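Local coordinates for protein probable aminotransferase (Pseudomonas aeruginosa, PDB 5YKR) that is a probable class-III aminotransferase, a two-subunit enzyme of the pyridoxal-phosphate-dependent family, with the cofactor covalently attached to the chain, at residues L47-Q52 with T425-M430; V69-I72 with Q76-D79. All coordinates share one frame; numbering follows the deposited sequence.

Contact 1: residues L47-Q52 with T425-M430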
loop_
_atom_site.group_PDB
_atom_site.type_symbol
_atom_site.label_atom_id
_atom_site.label_comp_id
_atom_site.label_asym_id
_atom_site.label_seq_id
_atom_site.Cartn_x
_atom_site.Cartn_y
_atom_site.Cartn_z
ATOM N N LEU A 47 -12.272 6.911 -1.605
ATOM C CA LEU A 47 -11.171 7.566 -0.877
ATOM C C LEU A 47 -11.697 8.891 -0.370
ATOM O O LEU A 47 -12.243 9.678 -1.164
ATOM C CB LEU A 47 -9.985 7.764 -1.835
ATOM C CG LEU A 47 -8.852 8.682 -1.302
ATOM C CD1 LEU A 47 -8.167 8.145 -0.065
ATOM C CD2 LEU A 47 -7.807 8.935 -2.413
ATOM N N HIS A 48 -11.491 9.176 0.918
ATOM C CA HIS A 48 -12.075 10.388 1.520
ATOM C C HIS A 48 -11.501 11.674 0.892
ATOM O O HIS A 48 -12.193 12.698 0.852
ATOM C CB HIS A 48 -11.969 10.416 3.045
ATOM C CG HIS A 48 -10.589 10.510 3.575
ATOM N ND1 HIS A 48 -9.655 9.491 3.479
ATOM C CD2 HIS A 48 -9.980 11.528 4.253
ATOM C CE1 HIS A 48 -8.547 9.875 4.090
ATOM N NE2 HIS A 48 -8.707 11.105 4.564
ATOM N N TRP A 49 -10.262 11.604 0.383
ATOM C CA TRP A 49 -9.690 12.768 -0.305
ATOM C C TRP A 49 -10.537 13.230 -1.478
ATOM O O TRP A 49 -10.506 14.441 -1.832
ATOM C CB TRP A 49 -8.273 12.521 -0.794
ATOM C CG TRP A 49 -7.280 12.005 0.184
ATOM C CD1 TRP A 49 -7.428 11.774 1.506
ATOM C CD2 TRP A 49 -5.940 11.687 -0.134
ATOM N NE1 TRP A 49 -6.236 11.323 2.046
ATOM C CE2 TRP A 49 -5.312 11.244 1.043
ATOM C CE3 TRP A 49 -5.193 11.709 -1.333
ATOM C CZ2 TRP A 49 -3.978 10.847 1.061
ATOM C CZ3 TRP A 49 -3.875 11.360 -1.292
ATOM C CH2 TRP A 49 -3.282 10.930 -0.127
ATOM N N MET A 50 -11.318 12.321 -2.062
ATOM C CA MET A 50 -12.067 12.679 -3.278
ATOM C C MET A 50 -13.206 13.666 -2.972
ATOM O O MET A 50 -13.705 14.356 -3.849
ATOM C CB MET A 50 -12.601 11.413 -3.948
ATOM C CG MET A 50 -11.521 10.542 -4.513
ATOM S SD MET A 50 -12.161 8.970 -5.095
ATOM C CE MET A 50 -10.725 8.239 -5.808
ATOM N N GLN A 51 -13.608 13.740 -1.705
ATOM C CA GLN A 51 -14.600 14.725 -1.264
ATOM C C GLN A 51 -14.064 16.184 -1.318
ATOM O O GLN A 51 -14.818 17.139 -1.193
ATOM C CB GLN A 51 -15.073 14.350 0.152
ATOM C CG GLN A 51 -16.467 14.646 0.494
ATOM C CD GLN A 51 -16.773 14.213 1.927
ATOM O OE1 GLN A 51 -15.965 14.395 2.853
ATOM N NE2 GLN A 51 -17.977 13.702 2.109
ATOM N N GLN A 52 -12.759 16.336 -1.528
ATOM C CA GLN A 52 -12.092 17.606 -1.396
ATOM C C GLN A 52 -11.870 18.324 -2.716
ATOM O O GLN A 52 -11.275 19.411 -2.717
ATOM C CB GLN A 52 -10.737 17.472 -0.627
ATOM C CG GLN A 52 -10.993 16.840 0.724
ATOM C CD GLN A 52 -9.793 16.701 1.597
ATOM O OE1 GLN A 52 -8.825 17.413 1.452
ATOM N NE2 GLN A 52 -9.884 15.751 2.555
ATOM N N THR A 425 -5.427 19.583 -9.680
ATOM C CA THR A 425 -5.548 18.803 -8.476
ATOM C C THR A 425 -6.015 19.655 -7.319
ATOM O O THR A 425 -5.543 20.787 -7.162
ATOM C CB THR A 425 -4.274 18.051 -8.148
ATOM O OG1 THR A 425 -4.517 17.228 -6.999
ATOM C CG2 THR A 425 -3.102 18.969 -7.860
ATOM N N PRO A 426 -6.949 19.143 -6.502
ATOM C CA PRO A 426 -7.503 20.046 -5.496
ATOM C C PRO A 426 -6.575 20.317 -4.374
ATOM O O PRO A 426 -6.824 21.235 -3.608
ATOM C CB PRO A 426 -8.753 19.331 -5.015
ATOM C CG PRO A 426 -8.564 17.934 -5.356
ATOM C CD PRO A 426 -7.702 17.890 -6.592
ATOM N N PHE A 427 -5.490 19.564 -4.261
ATOM C CA PHE A 427 -4.620 19.639 -3.059
ATOM C C PHE A 427 -3.478 20.594 -3.182
ATOM O O PHE A 427 -2.706 20.754 -2.258
ATOM C CB PHE A 427 -4.067 18.247 -2.702
ATOM C CG PHE A 427 -5.087 17.163 -2.797
ATOM C CD1 PHE A 427 -6.221 17.193 -2.040
ATOM C CD2 PHE A 427 -4.921 16.110 -3.682
ATOM C CE1 PHE A 427 -7.202 16.190 -2.176
ATOM C CE2 PHE A 427 -5.845 15.130 -3.800
ATOM C CZ PHE A 427 -7.016 15.173 -3.086
ATOM N N HIS A 428 -3.335 21.208 -4.366
ATOM C CA HIS A 428 -2.171 22.064 -4.646
ATOM C C HIS A 428 -2.663 23.224 -5.515
ATOM O O HIS A 428 -3.741 23.153 -6.061
ATOM C CB HIS A 428 -1.052 21.261 -5.392
ATOM C CG HIS A 428 -0.555 20.044 -4.658
ATOM N ND1 HIS A 428 -0.951 18.736 -4.893
ATOM C CD2 HIS A 428 0.281 19.992 -3.606
ATOM C CE1 HIS A 428 -0.345 17.943 -4.008
ATOM N NE2 HIS A 428 0.437 18.678 -3.245
ATOM N N ASN A 429 -1.816 24.207 -5.778
ATOM C CA ASN A 429 -2.060 25.213 -6.816
ATOM C C ASN A 429 -1.128 24.928 -7.985
ATOM O O ASN A 429 -0.408 25.822 -8.491
ATOM C CB ASN A 429 -1.836 26.623 -6.258
ATOM C CG ASN A 429 -2.810 26.939 -5.156
ATOM O OD1 ASN A 429 -4.031 27.007 -5.418
ATOM N ND2 ASN A 429 -2.297 27.108 -3.896
ATOM N N MET A 430 -1.107 23.651 -8.399
ATOM C CA MET A 430 -0.123 23.170 -9.366
ATOM C C MET A 430 -0.825 22.724 -10.655
ATOM O O MET A 430 -1.992 22.421 -10.676
ATOM C CB MET A 430 0.754 21.995 -8.812
ATOM C CG MET A 430 0.106 20.611 -8.802
ATOM S SD MET A 430 0.502 19.687 -10.296
ATOM C CE MET A 430 -0.312 18.130 -9.950
#
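The indole of W49 turns its edge toward the face of F427, a T-shaped pair with the six-membered ring and the phenyl ring 5.8 Å apart at their centroids and their planes at 76°. The closer touch is at the root of the indole, where W49 CB lies 3.7 Å from F427 CZ. F427 gets there by setting CG anti to its own carbonyl carbon (chi1 -43°), which carries the ring against the 3-10 turn of 48-52. The edge of F427 meets W49 O in plane, F427 CZ at 3.8 Å, and Q52 CB lies near the same plane, 4.1 Å from F427 CE1. The Q52 side chain crosses the phenyl group at about a right angle, amide and ring planes 85° apart. In this class-III aminotransferase the 3-10 turn lies at the subunit interface: W49 NE1 and Q52 NE2 donate to the carbonyls of F325 and N321 of the second subunit, which helps set how the indole and the amide are turned. P426 lies over the centre of one face of F427, CG 3.8 Å above the plane, and its CB approaches Q52 O at 3.4 Å. Both residues occupy the middle of the type I turn T425 to H428, and R405 is hydrogen-bonded to F427 O.

Contact 2: residues V69-I72 with Q76-D79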
loop_
_atom_site.group_PDB
_atom_site.type_symbol
_atom_site.label_atom_id
_atom_site.label_comp_id
_atom_site.label_asym_id
_atom_site.label_seq_id
_atom_site.Cartn_x
_atom_site.Cartn_y
_atom_site.Cartn_z
ATOM N N VAL A 69 -10.201 14.106 -20.242
ATOM C CA VAL A 69 -11.149 13.382 -19.376
ATOM C C VAL A 69 -12.569 13.738 -19.802
ATOM O O VAL A 69 -12.821 14.914 -20.045
ATOM C CB VAL A 69 -10.919 13.773 -17.916
ATOM C CG1 VAL A 69 -11.984 13.173 -16.968
ATOM C CG2 VAL A 69 -9.541 13.343 -17.500
ATOM N N THR A 70 -13.462 12.763 -19.834
ATOM C CA THR A 70 -14.877 12.993 -20.042
ATOM C C THR A 70 -15.631 12.446 -18.850
ATOM O O THR A 70 -15.391 11.311 -18.440
ATOM C CB THR A 70 -15.383 12.303 -21.327
ATOM O OG1 THR A 70 -14.623 12.737 -22.454
ATOM C CG2 THR A 70 -16.834 12.582 -21.561
ATOM N N ASP A 71 -16.499 13.253 -18.263
ATOM C CA ASP A 71 -17.304 12.825 -17.117
ATOM C C ASP A 71 -18.640 12.183 -17.550
ATOM O O ASP A 71 -18.966 12.124 -18.727
ATOM C CB ASP A 71 -17.447 13.955 -16.090
ATOM C CG ASP A 71 -18.391 15.072 -16.504
ATOM O OD1 ASP A 71 -19.184 14.868 -17.443
ATOM O OD2 ASP A 71 -18.362 16.130 -15.818
ATOM N N ILE A 72 -19.417 11.720 -16.588
ATOM C CA ILE A 72 -20.655 11.040 -16.904
ATOM C C ILE A 72 -21.774 11.959 -17.341
ATOM O O ILE A 72 -22.788 11.475 -17.826
ATOM C CB ILE A 72 -21.116 10.109 -15.761
ATOM C CG1 ILE A 72 -21.429 10.870 -14.472
ATOM C CG2 ILE A 72 -20.085 8.969 -15.525
ATOM C CD1 ILE A 72 -22.164 9.997 -13.457
ATOM N N GLN A 76 -16.250 17.619 -21.005
ATOM C CA GLN A 76 -14.874 17.278 -21.384
ATOM C C GLN A 76 -13.925 18.228 -20.725
ATOM O O GLN A 76 -14.199 19.417 -20.632
ATOM C CB GLN A 76 -14.695 17.290 -22.907
ATOM C CG GLN A 76 -15.491 16.178 -23.567
ATOM C CD GLN A 76 -15.133 15.956 -25.029
ATOM O OE1 GLN A 76 -13.960 15.967 -25.447
ATOM N NE2 GLN A 76 -16.169 15.775 -25.824
ATOM N N TYR A 77 -12.758 17.722 -20.319
ATOM C CA TYR A 77 -11.754 18.478 -19.616
ATOM C C TYR A 77 -10.377 18.208 -20.200
ATOM O O TYR A 77 -10.120 17.093 -20.684
ATOM C CB TYR A 77 -11.707 18.076 -18.121
ATOM C CG TYR A 77 -13.043 18.110 -17.422
ATOM C CD1 TYR A 77 -13.922 17.057 -17.539
ATOM C CD2 TYR A 77 -13.452 19.222 -16.689
ATOM C CE1 TYR A 77 -15.193 17.102 -16.968
ATOM C CE2 TYR A 77 -14.676 19.253 -16.052
ATOM C CZ TYR A 77 -15.560 18.194 -16.197
ATOM O OH TYR A 77 -16.790 18.288 -15.571
ATOM N N VAL A 78 -9.503 19.209 -20.114
ATOM C CA VAL A 78 -8.075 18.986 -20.169
ATOM C C VAL A 78 -7.609 18.827 -18.709
ATOM O O VAL A 78 -8.017 19.556 -17.792
ATOM C CB VAL A 78 -7.227 20.057 -20.886
ATOM C CG1 VAL A 78 -7.578 21.400 -20.468
ATOM C CG2 VAL A 78 -5.757 19.852 -20.613
ATOM N N ASP A 79 -6.797 17.792 -18.503
ATOM C CA ASP A 79 -6.388 17.349 -17.175
ATOM C C ASP A 79 -4.955 17.716 -16.899
ATOM O O ASP A 79 -4.008 17.115 -17.467
ATOM C CB ASP A 79 -6.633 15.846 -17.058
ATOM C CG ASP A 79 -6.515 15.338 -15.643
ATOM O OD1 ASP A 79 -6.162 16.129 -14.734
ATOM O OD2 ASP A 79 -6.726 14.111 -15.428
#
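Y77 reaches along the neighbouring strand to D71, and its hydroxyl donates to D71 OD2 over 2.7 Å. The bond meets the carboxylate from above its plane, 40° out of it, with carboxylate and ring planes 66° apart; D71 CG itself lies in the ring plane, at the edge of the phenol. Setting CG beside the backbone N lays the Y77 ring alongside the opposite strand, with CD1 3.5 Å from V69 O. D71 answers with CG between its backbone N and carbonyl carbon (chi1 74°), turning the carboxylate to the phenol through OD2 while OD1 accepts the backbone N-H of Q75 in the turn. One aspartate thus ties the tyrosine to the loop joining the strands. V69 is on the same face as Y77 and packs its CG1 loosely against the ring; its other branch, CG2, comes 3.6 Å from D79 OD2, a carboxylate oxygen bonded to H91. On the other face T70 and Q76 lie side by side, pointing the same way, T70 OG1 3.7 Å from CG of the extended Q76, whose OE1 takes a bond from R68. V69 and Y77 form the hydrogen-bonded pair: Y77 N to V69 O is 2.8 Å, and V69 N to Y77 O is 3.0 Å. T70 and Q76 make the adjoining non-hydrogen-bonded pair. Flanked by strands 61-65 and 422-423, this is a two-stranded antiparallel beta hairpin at the middle of a four-stranded mixed sheet.

Contact 1 lies nearer the middle of the chain, about 12 Å from its centre against 22 Å for contact 2; their own centres are about 16 Å apart and they do not touch. Both are largely buried, though contact 2 has the exposed Q76 on one face. Their chemistry differs sharply: 47-52 meets 425-430 through ring packing and contacts of carbon atoms with backbone oxygens, with no polar bond between the two segments, which are 373 residues apart, whereas 69-72 and 76-79 are close in sequence and share backbone and carboxylate bonds. Strand 422-423, which shortly precedes 425-430, pairs with strand 76-79, so one region borders both. Each also touches the second subunit, contact 1 by hydrogen bonds as well as packing, contact 2 by packing.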